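Local coordinates for protein cytosolic phospholipase A2 delta (Homo sapiens, PDB 5IZ5) that hydrolyses the sn-2 ester bond of glycerophospholipids in a calcium-dependent manner, with a preference for linoleic acid at that position, at residues 422-434 with 593-605. The protein carries 3 engineered substitutions. Numbering follows the deposited sequence.
Sequences QGHPTTFVDLWAL and FKGFLTGRPLHQR
The capped N-terminus of helix 428-441 packs against residues 593-605, the end of helix 588-593 and the loop after it, in the phospholipase catalytic region. Phe428 N, in the first turn of the helix, gives a nearly straight hydrogen bond to Pro601 O (3.1 Å, 177°). The Phe428 ring is clamped between two leucines of the loop. Leu597 CD2 sits over the centre of one face, 3.6 Å from the ring centroid, and Leu602 CD2 lies over the opposite face, offset toward the rim; both are CH-pi contacts. Leu597 CD2 also meets Leu431 CD2 at 3.5 Å. With its CG anti to the backbone N (chi1 -179°), Leu431 reaches the end of helix 588-593, where its CD1 lies over a face of the Phe593 ring, a CH-pi contact.

Thr427 and Asp430 form a capping box. Asp430 OD2 accepts from Thr427 N (2.8 Å) through its anti lone pair, and from Thr427 OG1 above the carboxylate plane. The other oxygen, OD1, accepts from Gln604 NE2 at 3.3 Å. This donor lies above the carboxylate plane, while OD1 lies in the amide plane of Gln604. The bend at chi2 (73°) helps turn the Gln604 amide to this aspartate. With an alanine in place of Asp430, Thr427 N would probably lose its capping acceptor and the Gln604 amide would be freer to turn.

Thr426 O takes a bond from a water (2.7 Å) that in turn accepts from Arg600 NE. Beyond the contact, helix 534-543 packs on Phe428 and Leu602 through Leu540. The loop runs close to the active site: the His603 side chain is about 7 Å from that of Asp651, the probable proton acceptor. The contact is thus a capping box at a helix N-terminus, tied to the loop by the Phe428 N and Gln604 NE2 hydrogen bonds and by CH-pi packing on both faces of Phe428.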
loop_
_atom_site.group_PDB
_atom_site.type_symbol
_atom_site.label_atom_id
_atom_site.label_comp_id
_atom_site.label_asym_id
_atom_site.label_seq_id
_atom_site.Cartn_x
_atom_site.Cartn_y
_atom_site.Cartn_z
ATOM N N GLN B 422 8.039 21.436 -5.607
ATOM C CA GLN B 422 8.247 20.289 -6.487
ATOM C C GLN B 422 6.955 19.532 -6.808
ATOM O O GLN B 422 6.939 18.691 -7.701
ATOM C CB GLN B 422 9.262 19.325 -5.871
ATOM C CG GLN B 422 10.699 19.722 -6.117
ATOM C CD GLN B 422 11.665 19.090 -5.133
ATOM O OE1 GLN B 422 11.261 18.500 -4.125
ATOM N NE2 GLN B 422 12.953 19.204 -5.425
ATOM N N GLY B 423 5.886 19.808 -6.067
ATOM C CA GLY B 423 4.588 19.227 -6.367
ATOM C C GLY B 423 4.202 18.076 -5.462
ATOM O O GLY B 423 3.173 17.443 -5.691
ATOM N N HIS B 424 5.015 17.791 -4.444
ATOM C CA HIS B 424 4.649 16.810 -3.434
ATOM C C HIS B 424 3.581 17.399 -2.525
ATOM O O HIS B 424 3.594 18.601 -2.251
ATOM C CB HIS B 424 5.847 16.405 -2.569
ATOM C CG HIS B 424 6.901 15.654 -3.312
ATOM N ND1 HIS B 424 8.095 16.226 -3.686
ATOM C CD2 HIS B 424 6.942 14.374 -3.754
ATOM C CE1 HIS B 424 8.828 15.334 -4.323
ATOM N NE2 HIS B 424 8.153 14.202 -4.377
ATOM N N PRO B 425 2.660 16.554 -2.037
ATOM C CA PRO B 425 1.733 17.025 -1.021
ATOM C C PRO B 425 2.458 17.167 0.317
ATOM O O PRO B 425 3.545 16.624 0.489
ATOM C CB PRO B 425 0.698 15.908 -0.955
ATOM C CG PRO B 425 1.466 14.672 -1.298
ATOM C CD PRO B 425 2.541 15.099 -2.265
ATOM N N THR B 426 1.876 17.929 1.233
ATOM C CA THR B 426 2.409 18.090 2.578
ATOM C C THR B 426 1.444 17.488 3.594
ATOM O O THR B 426 0.309 17.947 3.720
ATOM C CB THR B 426 2.643 19.576 2.856
ATOM O OG1 THR B 426 3.353 20.137 1.748
ATOM C CG2 THR B 426 3.449 19.776 4.129
ATOM N N THR B 427 1.881 16.440 4.296
ATOM C CA THR B 427 1.041 15.799 5.284
ATOM C C THR B 427 1.803 15.599 6.588
ATOM O O THR B 427 3.002 15.892 6.682
ATOM C CB THR B 427 0.546 14.430 4.789
ATOM O OG1 THR B 427 1.633 13.502 4.798
ATOM C CG2 THR B 427 -0.029 14.511 3.385
ATOM N N PHE B 428 1.093 15.097 7.597
ATOM C CA PHE B 428 1.701 14.768 8.888
ATOM C C PHE B 428 2.849 13.771 8.714
ATOM O O PHE B 428 3.848 13.838 9.422
ATOM C CB PHE B 428 0.654 14.163 9.836
ATOM C CG PHE B 428 -0.097 15.170 10.659
ATOM C CD1 PHE B 428 -0.996 16.017 10.039
ATOM C CD2 PHE B 428 0.046 15.243 12.048
ATOM C CE1 PHE B 428 -1.718 16.950 10.760
ATOM C CE2 PHE B 428 -0.681 16.173 12.779
ATOM C CZ PHE B 428 -1.565 17.026 12.132
ATOM N N VAL B 429 2.686 12.853 7.767
ATOM C CA VAL B 429 3.695 11.847 7.469
ATOM C C VAL B 429 5.001 12.483 7.036
ATOM O O VAL B 429 6.069 12.012 7.411
ATOM C CB VAL B 429 3.204 10.871 6.383
ATOM C CG1 VAL B 429 4.355 10.066 5.798
ATOM C CG2 VAL B 429 2.149 9.947 6.966
ATOM N N ASP B 430 4.917 13.567 6.274
ATOM C CA ASP B 430 6.114 14.249 5.818
ATOM C C ASP B 430 6.870 14.878 6.969
ATOM O O ASP B 430 8.100 14.791 7.010
ATOM C CB ASP B 430 5.780 15.292 4.755
ATOM C CG ASP B 430 5.159 14.673 3.529
ATOM O OD1 ASP B 430 5.878 13.987 2.779
ATOM O OD2 ASP B 430 3.950 14.850 3.317
ATOM N N LEU B 431 6.156 15.486 7.919
ATOM C CA LEU B 431 6.842 16.089 9.064
ATOM C C LEU B 431 7.401 14.998 9.962
ATOM O O LEU B 431 8.508 15.116 10.474
ATOM C CB LEU B 431 5.913 16.989 9.873
ATOM C CG LEU B 431 6.573 17.665 11.077
ATOM C CD1 LEU B 431 7.755 18.532 10.665
ATOM C CD2 LEU B 431 5.554 18.492 11.841
ATOM N N TRP B 432 6.613 13.949 10.170
ATOM C CA TRP B 432 7.035 12.832 11.001
ATOM C C TRP B 432 8.300 12.185 10.435
ATOM O O TRP B 432 9.200 11.817 11.192
ATOM C CB TRP B 432 5.899 11.830 11.138
ATOM C CG TRP B 432 6.271 10.533 11.765
ATOM C CD1 TRP B 432 6.044 9.297 11.249
ATOM C CD2 TRP B 432 6.928 10.333 13.026
ATOM N NE1 TRP B 432 6.517 8.338 12.103
ATOM C CE2 TRP B 432 7.066 8.944 13.203
ATOM C CE3 TRP B 432 7.413 11.193 14.023
ATOM C CZ2 TRP B 432 7.661 8.390 14.339
ATOM C CZ3 TRP B 432 8.010 10.641 15.154
ATOM C CH2 TRP B 432 8.129 9.252 15.301
ATOM N N ALA B 433 8.391 12.116 9.108
ATOM C CA ALA B 433 9.588 11.599 8.450
ATOM C C ALA B 433 10.831 12.359 8.863
ATOM O O ALA B 433 11.843 11.749 9.210
ATOM C CB ALA B 433 9.427 11.641 6.942
ATOM N N LEU B 434 10.748 13.688 8.860
ATOM C CA LEU B 434 11.915 14.523 9.146
ATOM C C LEU B 434 12.284 14.487 10.625
ATOM O O LEU B 434 13.456 14.453 10.989
ATOM C CB LEU B 434 11.674 15.966 8.695
ATOM C CG LEU B 434 11.334 16.174 7.213
ATOM C CD1 LEU B 434 10.991 17.631 6.950
ATOM C CD2 LEU B 434 12.475 15.726 6.320
ATOM N N PHE B 593 5.468 24.325 14.143
ATOM C CA PHE B 593 4.737 23.482 13.191
ATOM C C PHE B 593 3.280 23.140 13.520
ATOM O O PHE B 593 2.563 22.596 12.679
ATOM C CB PHE B 593 5.569 22.215 12.985
ATOM C CG PHE B 593 6.731 22.436 12.070
ATOM C CD1 PHE B 593 6.547 22.513 10.691
ATOM C CD2 PHE B 593 7.995 22.627 12.583
ATOM C CE1 PHE B 593 7.618 22.746 9.851
ATOM C CE2 PHE B 593 9.072 22.852 11.746
ATOM C CZ PHE B 593 8.882 22.917 10.380
ATOM N N LYS B 594 2.816 23.483 14.713
ATOM C CA LYS B 594 1.436 23.178 15.094
ATOM C C LYS B 594 0.480 23.868 14.129
ATOM O O LYS B 594 -0.410 23.244 13.553
ATOM C CB LYS B 594 1.201 23.663 16.529
ATOM C CG LYS B 594 0.080 23.005 17.307
ATOM C CD LYS B 594 -1.267 23.691 17.120
ATOM C CE LYS B 594 -2.030 23.772 18.439
ATOM N NZ LYS B 594 -3.509 23.731 18.257
ATOM N N GLY B 595 0.707 25.158 13.928
ATOM C CA GLY B 595 -0.111 25.962 13.036
ATOM C C GLY B 595 0.045 25.522 11.594
ATOM O O GLY B 595 -0.935 25.305 10.883
ATOM N N PHE B 596 1.299 25.368 11.182
ATOM C CA PHE B 596 1.643 24.906 9.834
ATOM C C PHE B 596 0.884 23.642 9.416
ATOM O O PHE B 596 0.388 23.545 8.291
ATOM C CB PHE B 596 3.157 24.667 9.767
ATOM C CG PHE B 596 3.641 24.231 8.417
ATOM C CD1 PHE B 596 3.686 22.884 8.087
ATOM C CD2 PHE B 596 4.062 25.162 7.481
ATOM C CE1 PHE B 596 4.130 22.473 6.844
ATOM C CE2 PHE B 596 4.511 24.759 6.234
ATOM C CZ PHE B 596 4.548 23.411 5.915
ATOM N N LEU B 597 0.795 22.679 10.320
ATOM C CA LEU B 597 0.178 21.380 10.015
ATOM C C LEU B 597 -1.366 21.317 10.113
ATOM O O LEU B 597 -1.962 20.302 9.757
ATOM C CB LEU B 597 0.814 20.319 10.927
ATOM C CG LEU B 597 1.370 19.027 10.303
ATOM C CD1 LEU B 597 2.336 19.369 9.179
ATOM C CD2 LEU B 597 2.072 18.189 11.362
ATOM N N THR B 598 -2.012 22.399 10.548
ATOM C CA THR B 598 -3.433 22.368 10.960
ATOM C C THR B 598 -4.393 21.763 9.925
ATOM O O THR B 598 -5.219 20.879 10.219
ATOM C CB THR B 598 -3.908 23.798 11.282
ATOM O OG1 THR B 598 -3.066 24.352 12.296
ATOM C CG2 THR B 598 -5.363 23.830 11.750
ATOM N N GLY B 599 -4.279 22.236 8.699
ATOM C CA GLY B 599 -5.206 21.808 7.656
ATOM C C GLY B 599 -5.109 20.340 7.238
ATOM O O GLY B 599 -6.066 19.773 6.703
ATOM N N ARG B 600 -3.976 19.710 7.541
ATOM C CA ARG B 600 -3.432 18.655 6.693
ATOM C C ARG B 600 -3.801 17.201 7.014
ATOM O O ARG B 600 -4.048 16.840 8.163
ATOM C CB ARG B 600 -1.911 18.843 6.655
ATOM C CG ARG B 600 -1.543 19.930 5.667
ATOM C CD ARG B 600 -0.309 20.745 5.975
ATOM N NE ARG B 600 -0.194 21.773 4.942
ATOM C CZ ARG B 600 0.488 22.908 5.053
ATOM N NH1 ARG B 600 1.151 23.202 6.160
ATOM N NH2 ARG B 600 0.508 23.759 4.038
ATOM N N PRO B 601 -3.841 16.355 5.975
ATOM C CA PRO B 601 -4.150 14.942 6.193
ATOM C C PRO B 601 -3.100 14.220 7.028
ATOM O O PRO B 601 -1.949 14.642 7.090
ATOM C CB PRO B 601 -4.222 14.358 4.779
ATOM C CG PRO B 601 -3.627 15.372 3.872
ATOM C CD PRO B 601 -3.729 16.697 4.545
ATOM N N LEU B 602 -3.527 13.144 7.671
ATOM C CA LEU B 602 -2.663 12.359 8.526
ATOM C C LEU B 602 -1.691 11.519 7.708
ATOM O O LEU B 602 -0.538 11.340 8.103
ATOM C CB LEU B 602 -3.504 11.424 9.400
ATOM C CG LEU B 602 -4.068 12.021 10.690
ATOM C CD1 LEU B 602 -4.988 11.008 11.361
ATOM C CD2 LEU B 602 -2.973 12.502 11.635
ATOM N N HIS B 603 -2.183 11.012 6.581
ATOM C CA HIS B 603 -1.512 9.983 5.801
ATOM C C HIS B 603 -0.977 10.503 4.476
ATOM O O HIS B 603 -1.501 11.465 3.918
ATOM C CB HIS B 603 -2.493 8.845 5.556
ATOM C CG HIS B 603 -3.140 8.347 6.807
ATOM N ND1 HIS B 603 -2.441 8.148 7.978
ATOM C CD2 HIS B 603 -4.424 8.018 7.075
ATOM C CE1 HIS B 603 -3.267 7.717 8.914
ATOM N NE2 HIS B 603 -4.475 7.626 8.389
ATOM N N GLN B 604 0.079 9.861 3.981
ATOM C CA GLN B 604 0.658 10.199 2.680
ATOM C C GLN B 604 -0.386 9.986 1.576
ATOM O O GLN B 604 -1.225 9.086 1.659
ATOM C CB GLN B 604 1.928 9.363 2.424
ATOM C CG GLN B 604 2.792 9.821 1.274
ATOM C CD GLN B 604 3.524 11.094 1.609
ATOM O OE1 GLN B 604 2.948 12.180 1.538
ATOM N NE2 GLN B 604 4.794 10.974 1.991
ATOM N N ARG B 605 -0.367 10.845 0.565
ATOM C CA ARG B 605 -1.249 10.673 -0.589
ATOM C C ARG B 605 -0.480 10.175 -1.815
ATOM O O ARG B 605 -0.319 10.871 -2.819
ATOM C CB ARG B 605 -2.024 11.963 -0.862
ATOM C CG ARG B 605 -3.119 12.166 0.169
ATOM C CD ARG B 605 -3.800 13.512 0.048
ATOM N NE ARG B 605 -4.952 13.615 0.944
ATOM C CZ ARG B 605 -5.857 14.593 0.899
ATOM N NH1 ARG B 605 -5.750 15.571 0.004
ATOM N NH2 ARG B 605 -6.872 14.598 1.758
HETATM O O HOH W 1 -1.360 19.840 2.641
HETATM O O HOH W 2 4.509 14.076 0.425
#